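PDB 3GO9: insulinase family protease from Yersinia pestis, which is a predicted protease of the insulinase (M16) family, whose activity and substrate are not established. Local coordinates for residues L299-L307 with F347-L355; M369-F380 with P408-L419. All blocks are in the same frame, centred on the assembly; numbering follows the deposited sequence. Where two conformers were deposited one is given.

Interaction 1 of 2, residues L299-L307 with F347-L355. With ZN (zinc ion), chain D.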
loop_
_atom_site.group_PDB
_atom_site.type_symbol
_atom_site.label_atom_id
_atom_site.label_comp_id
_atom_site.label_asym_id
_atom_site.label_seq_id
_atom_site.Cartn_x
_atom_site.Cartn_y
_atom_site.Cartn_z
ATOM N N LEU A 299 -18.601 6.347 11.104
ATOM C CA LEU A 299 -18.389 6.046 12.491
ATOM C C LEU A 299 -17.205 6.847 12.971
ATOM O O LEU A 299 -17.267 7.436 14.062
ATOM C CB LEU A 299 -18.237 4.559 12.701
ATOM C CG LEU A 299 -16.989 3.821 13.102
ATOM C CD1 LEU A 299 -16.053 4.579 13.993
ATOM C CD2 LEU A 299 -17.483 2.587 13.795
ATOM N N PHE A 300 -16.155 6.943 12.160
ATOM C CA PHE A 300 -14.991 7.662 12.644
ATOM C C PHE A 300 -15.286 9.135 12.743
ATOM O O PHE A 300 -14.943 9.828 13.725
ATOM C CB PHE A 300 -13.767 7.451 11.793
ATOM C CG PHE A 300 -12.563 8.028 12.424
ATOM C CD1 PHE A 300 -12.123 7.531 13.660
ATOM C CD2 PHE A 300 -11.915 9.099 11.856
ATOM C CE1 PHE A 300 -11.038 8.065 14.274
ATOM C CE2 PHE A 300 -10.788 9.633 12.489
ATOM C CZ PHE A 300 -10.354 9.089 13.689
ATOM N N TRP A 301 -15.977 9.612 11.729
ATOM C CA TRP A 301 -16.441 10.965 11.666
ATOM C C TRP A 301 -17.292 11.356 12.900
ATOM O O TRP A 301 -17.064 12.395 13.509
ATOM C CB TRP A 301 -17.243 11.084 10.384
ATOM C CG TRP A 301 -18.007 12.268 10.241
ATOM C CD1 TRP A 301 -17.542 13.510 9.960
ATOM C CD2 TRP A 301 -19.445 12.372 10.307
ATOM N NE1 TRP A 301 -18.592 14.386 9.860
ATOM C CE2 TRP A 301 -19.769 13.714 10.066
ATOM C CE3 TRP A 301 -20.484 11.450 10.543
ATOM C CZ2 TRP A 301 -21.086 14.180 10.075
ATOM C CZ3 TRP A 301 -21.786 11.912 10.547
ATOM C CH2 TRP A 301 -22.077 13.271 10.315
ATOM N N HIS A 302 -18.224 10.486 13.258
ATOM C CA HIS A 302 -19.142 10.741 14.373
ATOM C C HIS A 302 -18.383 10.792 15.691
ATOM O O HIS A 302 -18.626 11.692 16.503
ATOM C CB HIS A 302 -20.135 9.631 14.480
ATOM C CG HIS A 302 -21.059 9.772 15.630
ATOM N ND1 HIS A 302 -22.178 10.559 15.567
ATOM C CD2 HIS A 302 -21.052 9.212 16.864
ATOM C CE1 HIS A 302 -22.802 10.520 16.736
ATOM N NE2 HIS A 302 -22.134 9.718 17.543
ATOM N N ILE A 303 -17.509 9.816 15.907
ATOM C CA ILE A 303 -16.711 9.765 17.158
ATOM C C ILE A 303 -15.819 11.000 17.230
ATOM O O ILE A 303 -15.728 11.635 18.290
ATOM C CB ILE A 303 -15.920 8.464 17.352
ATOM C CG1 ILE A 303 -16.842 7.230 17.385
ATOM C CG2 ILE A 303 -15.072 8.522 18.659
ATOM C CD1 ILE A 303 -16.083 5.933 17.288
ATOM N N LYS A 304 -15.190 11.390 16.123
ATOM C CA LYS A 304 -14.365 12.580 16.136
ATOM C C LYS A 304 -15.145 13.801 16.517
ATOM O O LYS A 304 -14.634 14.629 17.275
ATOM C CB LYS A 304 -13.752 12.838 14.757
ATOM C CG LYS A 304 -12.613 11.941 14.415
ATOM C CD LYS A 304 -11.643 12.669 13.465
ATOM C CE LYS A 304 -12.335 13.309 12.238
ATOM N NZ LYS A 304 -12.737 14.741 12.490
ATOM N N GLN A 305 -16.349 13.940 15.973
ATOM C CA GLN A 305 -17.166 15.110 16.280
ATOM C C GLN A 305 -17.538 15.105 17.759
ATOM O O GLN A 305 -17.556 16.168 18.376
ATOM C CB GLN A 305 -18.477 15.159 15.499
ATOM C CG GLN A 305 -18.351 14.887 14.030
ATOM C CD GLN A 305 -19.349 15.658 13.227
ATOM O OE1 GLN A 305 -20.538 15.287 13.155
ATOM N NE2 GLN A 305 -18.883 16.753 12.605
ATOM N N VAL A 306 -17.921 13.936 18.285
ATOM C CA VAL A 306 -18.337 13.835 19.708
ATOM C C VAL A 306 -17.156 14.229 20.565
ATOM O O VAL A 306 -17.321 14.921 21.575
ATOM C CB VAL A 306 -18.798 12.406 20.067
ATOM C CG1 VAL A 306 -19.062 12.285 21.570
ATOM C CG2 VAL A 306 -20.079 12.029 19.305
ATOM N N LEU A 307 -15.962 13.764 20.211
ATOM C CA LEU A 307 -14.745 14.133 20.956
ATOM C C LEU A 307 -14.467 15.650 20.928
ATOM O O LEU A 307 -14.117 16.243 21.971
ATOM C CB LEU A 307 -13.538 13.360 20.445
ATOM C CG LEU A 307 -12.214 13.556 21.174
ATOM C CD1 LEU A 307 -12.340 13.354 22.704
ATOM C CD2 LEU A 307 -11.149 12.605 20.567
ATOM N N PHE A 347 -15.085 5.664 26.684
ATOM C CA PHE A 347 -15.638 6.730 25.845
ATOM C C PHE A 347 -15.907 6.200 24.446
ATOM O O PHE A 347 -16.997 6.349 23.918
ATOM C CB PHE A 347 -14.665 7.920 25.736
ATOM C CG PHE A 347 -15.033 8.876 24.634
ATOM C CD1 PHE A 347 -16.152 9.694 24.765
ATOM C CD2 PHE A 347 -14.316 8.936 23.454
ATOM C CE1 PHE A 347 -16.516 10.574 23.750
ATOM C CE2 PHE A 347 -14.697 9.824 22.406
ATOM C CZ PHE A 347 -15.796 10.620 22.553
ATOM N N VAL A 348 -14.906 5.582 23.834
ATOM C CA VAL A 348 -15.096 5.050 22.471
ATOM C C VAL A 348 -16.101 3.878 22.446
ATOM O O VAL A 348 -16.911 3.796 21.555
ATOM C CB VAL A 348 -13.756 4.662 21.809
ATOM C CG1 VAL A 348 -13.991 4.009 20.459
ATOM C CG2 VAL A 348 -12.874 5.899 21.646
ATOM N N ALA A 349 -15.999 2.955 23.393
ATOM C CA ALA A 349 -16.850 1.758 23.408
ATOM C C ALA A 349 -18.305 2.166 23.570
ATOM O O ALA A 349 -19.205 1.570 22.989
ATOM C CB ALA A 349 -16.479 0.834 24.529
ATOM N N ARG A 350 -18.568 3.226 24.312
ATOM C CA ARG A 350 -19.976 3.645 24.434
ATOM C C ARG A 350 -20.484 4.257 23.139
ATOM O O ARG A 350 -21.664 4.105 22.802
ATOM C CB ARG A 350 -20.132 4.589 25.625
ATOM C CG ARG A 350 -20.000 3.837 26.985
ATOM C CD ARG A 350 -20.137 4.723 28.161
ATOM N NE ARG A 350 -19.716 6.058 27.777
ATOM C CZ ARG A 350 -20.322 7.184 28.111
ATOM N NH1 ARG A 350 -21.383 7.188 28.908
ATOM N NH2 ARG A 350 -19.820 8.334 27.657
ATOM N N GLU A 351 -19.610 4.910 22.387
ATOM C CA GLU A 351 -20.006 5.377 21.046
ATOM C C GLU A 351 -20.313 4.205 20.102
ATOM O O GLU A 351 -21.305 4.200 19.369
ATOM C CB GLU A 351 -18.939 6.211 20.388
ATOM C CG GLU A 351 -18.748 7.524 21.012
ATOM C CD GLU A 351 -20.039 8.321 21.040
ATOM O OE1 GLU A 351 -20.650 8.438 19.964
ATOM O OE2 GLU A 351 -20.435 8.791 22.143
ATOM N N LEU A 352 -19.436 3.219 20.110
ATOM C CA LEU A 352 -19.668 2.042 19.267
ATOM C C LEU A 352 -20.975 1.286 19.620
ATOM O O LEU A 352 -21.712 0.873 18.737
ATOM C CB LEU A 352 -18.496 1.099 19.302
ATOM C CG LEU A 352 -17.132 1.644 18.857
ATOM C CD1 LEU A 352 -16.131 0.500 19.090
ATOM C CD2 LEU A 352 -17.101 2.191 17.444
ATOM N N ALA A 353 -21.262 1.172 20.909
ATOM C CA ALA A 353 -22.474 0.522 21.373
ATOM C C ALA A 353 -23.704 1.289 20.882
ATOM O O ALA A 353 -24.680 0.679 20.441
ATOM C CB ALA A 353 -22.483 0.417 22.834
ATOM N N ALA A 354 -23.651 2.604 20.995
ATOM C CA ALA A 354 -24.775 3.446 20.542
ATOM C C ALA A 354 -24.939 3.388 19.033
ATOM O O ALA A 354 -26.065 3.261 18.513
ATOM C CB ALA A 354 -24.583 4.925 21.034
ATOM N N LEU A 355 -23.836 3.445 18.299
ATOM C CA LEU A 355 -23.906 3.385 16.843
ATOM C C LEU A 355 -24.378 2.019 16.331
ATOM O O LEU A 355 -25.142 1.944 15.356
ATOM C CB LEU A 355 -22.566 3.754 16.201
ATOM C CG LEU A 355 -22.170 5.251 16.302
ATOM C CD1 LEU A 355 -20.634 5.417 16.071
ATOM C CD2 LEU A 355 -22.997 6.161 15.376
HETATM ZN ZN ZN D . -22.393 9.281 19.507
HETATM O O HOH W 1 -23.835 7.931 19.722
#
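A zinc ion bridges two helices, with His302 on one and Glu351 on the other. The ring atom NE2 of His302 and the carboxylate atom OE1 of Glu351 each bind the zinc at 2.0 Å, with a water as third ligand. His302 NE2 and Glu351 OE1 lie 3.1 Å apart as ligands of one metal, not as a hydrogen-bonded pair. OE1 sits at the edge of the imidazole, in its plane, and the ring and carboxylate planes are 30° apart. The Glu351 chain folds back at its second torsion (chi2 -57°), which turns the carboxylate to the metal. CD2 of Leu355 lies over one face of the His302 ring in a CH-pi contact, 4.1 Å from the ring centroid.

Both helices, 283-309 and 341-358, belong to the region matched by the inactive M16 domain family. The axes of 299-307 and 347-355 come within 10.6 Å, with 130° between their N-to-C directions. Behind the aliphatic part of Glu351, Ile303 is a knob in a hole formed by Phe347, Val348, Glu351 and Leu352. Ile303 CG1 lies 3.8 Å from CB of Glu351, so the packing also backs a zinc ligand. At one end, CD2 of Leu299 meets CD2 of Leu352 at 3.7 Å. At the other, CG1 of Val306 reaches the edge of the Phe347 ring, 3.8 Å from CE1. Leu317 of strand 316-324 packs against Ile303 and Val348.

Interaction 2 of 2, residues M369-F380 with P408-L419; sequences MTQKNDQLSKLF and PEQYQKLRQAFL. With ZN (zinc ion), chain F.
Asn373 OD1 accepts a hydrogen bond from Gln416 NE2 at 2.9 Å, with an N-H...O angle of 162°. The two amide planes are nearly coplanar, although the side chains cross at about a right angle. A kink about CB-CG of Gln416 (chi2 57°) brings its amide across to Asn373. NE2 of Gln416 also bonds Ser420 OG. The other branch of the Asn373 amide, ND2, makes a weak bond back to Met369 O.

The pair flanks the packing of helix 362-377, with the start of 379-384, antiparallel on helix 408-421. The axes of 369-377 and 408-419 lie 170° apart in direction. Helix 283-309 lies against both, Leu294 on 362-377 and Trp290 on 408-421. Leu376 is a knob among Gln412, Arg415, Gln416 and Leu419. Leu419 returns the fit among Met369, Lys372, Asn373 and Leu376. CD1 of Leu376 meets the edge of the Tyr411 ring at CE2, 3.9 Å away. Farther along, CE1 of Phe380 lies 3.9 Å from CB of Pro408.

A water links the helices: it donates to Lys372 O and accepts from Arg415 NE at 3.0 Å. Lys372 CE lies at the guanidinium edge, 3.5 Å from Arg415 NH2. Lys372 NZ bonds Gln375 OE1 at 2.7 Å and forms a salt bridge with Glu297, while Arg415 makes a cation-pi contact with Trp290. These partners probably offset the repulsion between the two nearby cations.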
loop_
_atom_site.group_PDB
_atom_site.type_symbol
_atom_site.label_atom_id
_atom_site.label_comp_id
_atom_site.label_asym_id
_atom_site.label_seq_id
_atom_site.Cartn_x
_atom_site.Cartn_y
_atom_site.Cartn_z
HETATM N N MSE A 369 -23.956 13.102 3.855
HETATM C CA MSE A 369 -24.171 12.966 2.432
HETATM C C MSE A 369 -23.917 14.282 1.681
HETATM O O MSE A 369 -23.400 14.259 0.582
HETATM C CB MSE A 369 -25.551 12.349 2.168
HETATM C CG MSE A 369 -25.752 11.042 2.982
HETATM SE SE MSE A 369 -24.387 9.720 2.531
HETATM C CE MSE A 369 -25.393 9.447 0.884
ATOM N N THR A 370 -24.244 15.430 2.287
ATOM C CA THR A 370 -23.854 16.723 1.686
ATOM C C THR A 370 -22.321 16.790 1.488
ATOM O O THR A 370 -21.806 17.236 0.435
ATOM C CB THR A 370 -24.382 17.904 2.573
ATOM O OG1 THR A 370 -25.809 17.865 2.576
ATOM C CG2 THR A 370 -23.930 19.264 2.068
ATOM N N GLN A 371 -21.601 16.326 2.502
ATOM C CA GLN A 371 -20.156 16.323 2.491
ATOM C C GLN A 371 -19.625 15.374 1.414
ATOM O O GLN A 371 -18.713 15.701 0.641
ATOM C CB GLN A 371 -19.640 15.945 3.885
ATOM C CG GLN A 371 -18.141 15.575 4.031
ATOM C CD GLN A 371 -17.776 15.150 5.485
ATOM O OE1 GLN A 371 -17.019 14.182 5.703
ATOM N NE2 GLN A 371 -18.329 15.871 6.475
ATOM N N LYS A 372 -20.218 14.197 1.300
ATOM C CA LYS A 372 -19.684 13.244 0.300
ATOM C C LYS A 372 -20.018 13.708 -1.112
ATOM O O LYS A 372 -19.248 13.524 -2.047
ATOM C CB LYS A 372 -20.254 11.829 0.558
ATOM C CG LYS A 372 -19.889 11.185 1.905
ATOM C CD LYS A 372 -18.418 11.261 2.322
ATOM C CE LYS A 372 -17.518 10.513 1.401
ATOM N NZ LYS A 372 -16.113 10.633 1.879
ATOM N N ASN A 373 -21.173 14.334 -1.262
ATOM C CA ASN A 373 -21.566 14.918 -2.544
ATOM C C ASN A 373 -20.652 16.085 -2.920
ATOM O O ASN A 373 -20.269 16.248 -4.094
ATOM C CB ASN A 373 -23.055 15.343 -2.537
ATOM C CG ASN A 373 -24.000 14.195 -2.995
ATOM O OD1 ASN A 373 -23.836 13.630 -4.093
ATOM N ND2 ASN A 373 -24.976 13.860 -2.158
ATOM N N ASP A 374 -20.252 16.858 -1.911
ATOM C CA ASP A 374 -19.283 17.937 -2.143
ATOM C C ASP A 374 -17.956 17.395 -2.670
ATOM O O ASP A 374 -17.431 17.855 -3.680
ATOM C CB ASP A 374 -19.036 18.731 -0.855
ATOM C CG ASP A 374 -18.152 19.965 -1.099
ATOM O OD1 ASP A 374 -18.550 20.803 -1.939
ATOM O OD2 ASP A 374 -17.084 20.072 -0.470
ATOM N N GLN A 375 -17.437 16.391 -1.991
ATOM C CA GLN A 375 -16.195 15.750 -2.406
ATOM C C GLN A 375 -16.259 15.201 -3.807
ATOM O O GLN A 375 -15.338 15.379 -4.573
ATOM C CB GLN A 375 -15.832 14.658 -1.449
ATOM C CG GLN A 375 -15.690 15.152 -0.012
ATOM C CD GLN A 375 -15.602 14.004 0.975
ATOM O OE1 GLN A 375 -15.377 12.850 0.593
ATOM N NE2 GLN A 375 -15.764 14.317 2.256
ATOM N N LEU A 376 -17.375 14.575 -4.186
ATOM C CA LEU A 376 -17.525 14.101 -5.545
ATOM C C LEU A 376 -17.560 15.245 -6.545
ATOM O O LEU A 376 -17.032 15.129 -7.642
ATOM C CB LEU A 376 -18.787 13.237 -5.675
ATOM C CG LEU A 376 -19.064 12.650 -7.053
ATOM C CD1 LEU A 376 -17.938 11.754 -7.521
ATOM C CD2 LEU A 376 -20.395 11.892 -6.998
ATOM N N SER A 377 -18.155 16.370 -6.165
ATOM C CA SER A 377 -18.258 17.495 -7.102
ATOM C C SER A 377 -16.844 18.026 -7.402
ATOM O O SER A 377 -16.610 18.601 -8.473
ATOM C CB SER A 377 -19.184 18.591 -6.555
ATOM O OG SER A 377 -18.575 19.358 -5.508
ATOM N N LYS A 378 -15.934 17.776 -6.471
ATOM C CA LYS A 378 -14.533 18.247 -6.529
ATOM C C LYS A 378 -13.591 17.235 -7.222
ATOM O O LYS A 378 -12.399 17.517 -7.372
ATOM C CB LYS A 378 -14.007 18.541 -5.109
ATOM C CG LYS A 378 -14.811 19.595 -4.278
ATOM C CD LYS A 378 -14.772 21.017 -4.806
ATOM C CE LYS A 378 -15.602 22.026 -3.902
ATOM N NZ LYS A 378 -15.313 21.901 -2.407
ATOM N N LEU A 379 -14.112 16.074 -7.637
ATOM C CA LEU A 379 -13.315 15.007 -8.266
ATOM C C LEU A 379 -12.256 15.485 -9.264
ATOM O O LEU A 379 -11.064 15.134 -9.155
ATOM C CB LEU A 379 -14.243 13.999 -8.982
ATOM C CG LEU A 379 -13.566 12.769 -9.589
ATOM C CD1 LEU A 379 -12.923 11.952 -8.474
ATOM C CD2 LEU A 379 -14.555 11.923 -10.402
ATOM N N PHE A 380 -12.672 16.256 -10.266
ATOM C CA PHE A 380 -11.753 16.648 -11.303
ATOM C C PHE A 380 -10.832 17.808 -10.883
ATOM O O PHE A 380 -9.713 17.908 -11.410
ATOM C CB PHE A 380 -12.475 16.949 -12.601
ATOM C CG PHE A 380 -13.013 15.707 -13.272
ATOM C CD1 PHE A 380 -12.156 14.791 -13.848
ATOM C CD2 PHE A 380 -14.377 15.420 -13.260
ATOM C CE1 PHE A 380 -12.655 13.619 -14.453
ATOM C CE2 PHE A 380 -14.871 14.249 -13.878
ATOM C CZ PHE A 380 -14.010 13.363 -14.468
ATOM N N PRO A 408 -12.504 7.661 -14.955
ATOM C CA PRO A 408 -13.026 8.632 -13.993
ATOM C C PRO A 408 -14.453 9.073 -14.310
ATOM O O PRO A 408 -15.213 9.344 -13.374
ATOM C CB PRO A 408 -12.011 9.796 -14.072
ATOM C CG PRO A 408 -11.211 9.551 -15.334
ATOM C CD PRO A 408 -11.207 8.057 -15.546
ATOM N N GLU A 409 -14.864 9.108 -15.583
ATOM C CA GLU A 409 -16.242 9.434 -15.868
ATOM C C GLU A 409 -17.173 8.337 -15.362
ATOM O O GLU A 409 -18.285 8.658 -14.897
ATOM C CB GLU A 409 -16.503 9.685 -17.340
ATOM C CG GLU A 409 -15.860 10.944 -17.838
ATOM C CD GLU A 409 -15.947 11.019 -19.320
ATOM O OE1 GLU A 409 -15.297 10.175 -19.975
ATOM O OE2 GLU A 409 -16.685 11.858 -19.814
ATOM N N GLN A 410 -16.731 7.084 -15.440
ATOM C CA GLN A 410 -17.587 5.998 -14.909
ATOM C C GLN A 410 -17.654 6.087 -13.397
ATOM O O GLN A 410 -18.732 5.962 -12.820
ATOM C CB GLN A 410 -17.090 4.632 -15.310
ATOM C CG GLN A 410 -18.105 3.520 -14.927
ATOM C CD GLN A 410 -17.626 2.162 -15.329
ATOM O OE1 GLN A 410 -16.503 1.810 -15.019
ATOM N NE2 GLN A 410 -18.489 1.383 -16.067
ATOM N N TYR A 411 -16.526 6.421 -12.767
ATOM C CA TYR A 411 -16.478 6.588 -11.356
ATOM C C TYR A 411 -17.494 7.651 -10.970
ATOM O O TYR A 411 -18.301 7.469 -10.081
ATOM C CB TYR A 411 -15.085 6.975 -10.888
ATOM C CG TYR A 411 -15.008 7.255 -9.416
ATOM C CD1 TYR A 411 -14.531 6.323 -8.536
ATOM C CD2 TYR A 411 -15.429 8.486 -8.913
ATOM C CE1 TYR A 411 -14.469 6.617 -7.152
ATOM C CE2 TYR A 411 -15.384 8.765 -7.559
ATOM C CZ TYR A 411 -14.923 7.824 -6.693
ATOM O OH TYR A 411 -14.890 8.151 -5.343
ATOM N N GLN A 412 -17.463 8.787 -11.660
ATOM C CA GLN A 412 -18.335 9.887 -11.271
ATOM C C GLN A 412 -19.824 9.477 -11.327
ATOM O O GLN A 412 -20.616 9.770 -10.419
ATOM C CB GLN A 412 -18.035 11.049 -12.208
ATOM C CG GLN A 412 -18.787 12.286 -11.919
ATOM C CD GLN A 412 -18.389 13.386 -12.918
ATOM O OE1 GLN A 412 -18.180 14.531 -12.544
ATOM N NE2 GLN A 412 -18.238 13.007 -14.190
ATOM N N LYS A 413 -20.201 8.778 -12.387
ATOM C CA LYS A 413 -21.532 8.327 -12.578
ATOM C C LYS A 413 -21.937 7.274 -11.523
ATOM O O LYS A 413 -23.001 7.370 -10.883
ATOM C CB LYS A 413 -21.696 7.752 -13.980
ATOM C CG LYS A 413 -23.042 7.192 -14.295
ATOM C CD LYS A 413 -23.065 6.539 -15.634
ATOM C CE LYS A 413 -22.314 5.244 -15.671
ATOM N NZ LYS A 413 -22.141 4.797 -17.085
ATOM N N LEU A 414 -21.112 6.249 -11.372
ATOM C CA LEU A 414 -21.439 5.207 -10.396
ATOM C C LEU A 414 -21.467 5.732 -8.957
ATOM O O LEU A 414 -22.348 5.354 -8.166
ATOM C CB LEU A 414 -20.485 4.027 -10.556
ATOM C CG LEU A 414 -20.613 3.254 -11.878
ATOM C CD1 LEU A 414 -19.574 2.052 -11.910
ATOM C CD2 LEU A 414 -21.977 2.663 -12.110
ATOM N N ARG A 415 -20.523 6.606 -8.598
ATOM C CA ARG A 415 -20.443 7.169 -7.244
ATOM C C ARG A 415 -21.653 8.083 -6.996
ATOM O O ARG A 415 -22.266 8.036 -5.918
ATOM C CB ARG A 415 -19.149 7.989 -7.075
ATOM C CG ARG A 415 -18.954 8.571 -5.648
ATOM C CD ARG A 415 -18.622 7.542 -4.686
ATOM N NE ARG A 415 -18.394 8.139 -3.386
ATOM C CZ ARG A 415 -18.158 7.461 -2.270
ATOM N NH1 ARG A 415 -18.137 6.136 -2.239
ATOM N NH2 ARG A 415 -17.933 8.136 -1.162
ATOM N N GLN A 416 -22.010 8.910 -7.987
ATOM C CA GLN A 416 -23.241 9.715 -7.856
ATOM C C GLN A 416 -24.451 8.821 -7.598
ATOM O O GLN A 416 -25.319 9.132 -6.790
ATOM C CB GLN A 416 -23.538 10.622 -9.057
ATOM C CG GLN A 416 -24.653 11.645 -8.789
ATOM C CD GLN A 416 -24.337 12.561 -7.563
ATOM O OE1 GLN A 416 -23.506 13.469 -7.661
ATOM N NE2 GLN A 416 -24.960 12.284 -6.415
ATOM N N ALA A 417 -24.583 7.743 -8.337
ATOM C CA ALA A 417 -25.748 6.897 -8.171
ATOM C C ALA A 417 -25.737 6.236 -6.804
ATOM O O ALA A 417 -26.807 6.111 -6.165
ATOM C CB ALA A 417 -25.824 5.863 -9.285
ATOM N N PHE A 418 -24.556 5.813 -6.332
ATOM C CA PHE A 418 -24.419 5.282 -4.972
ATOM C C PHE A 418 -24.906 6.331 -3.918
ATOM O O PHE A 418 -25.737 6.027 -3.051
ATOM C CB PHE A 418 -22.972 4.869 -4.747
ATOM C CG PHE A 418 -22.646 4.587 -3.337
ATOM C CD1 PHE A 418 -23.145 3.455 -2.724
ATOM C CD2 PHE A 418 -21.917 5.483 -2.599
ATOM C CE1 PHE A 418 -22.879 3.239 -1.424
ATOM C CE2 PHE A 418 -21.706 5.270 -1.279
ATOM C CZ PHE A 418 -22.207 4.153 -0.713
ATOM N N LEU A 419 -24.362 7.540 -3.989
ATOM C CA LEU A 419 -24.686 8.554 -2.981
ATOM C C LEU A 419 -26.180 8.904 -3.064
ATOM O O LEU A 419 -26.824 9.048 -2.037
ATOM C CB LEU A 419 -23.821 9.806 -3.129
ATOM C CG LEU A 419 -22.315 9.616 -2.923
ATOM C CD1 LEU A 419 -21.527 10.941 -3.153
ATOM C CD2 LEU A 419 -22.116 9.108 -1.468
HETATM ZN ZN ZN F . -15.638 10.904 -21.957
HETATM O O HOH W 2 -17.968 10.945 -2.389
HETATM O O HOH W 3 -21.913 15.499 -6.321
HETATM O O HOH W 4 -14.248 12.025 -21.566
#

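Interaction 1 is the more buried contact, and interaction 2 is partly buried. Both lean on helix 283-309: it supplies one side of interaction 1, and its Trp290, Leu294 and Glu297 meet interaction 2. Helices 341-358 and 362-377 follow each other in the chain, and Trp301 packs on Gln371 where the contacts touch. Their centres are 26 Å apart. The chemistry differs. A metal joins the two sides of interaction 1, with no hydrogen bond across it. Interaction 2 uses a hydrogen bond between two side-chain amides and water bridging alongside interlocked leucines. Its zinc is bound by Glu409 alone of the two segments, so that ion does not tie the helices together.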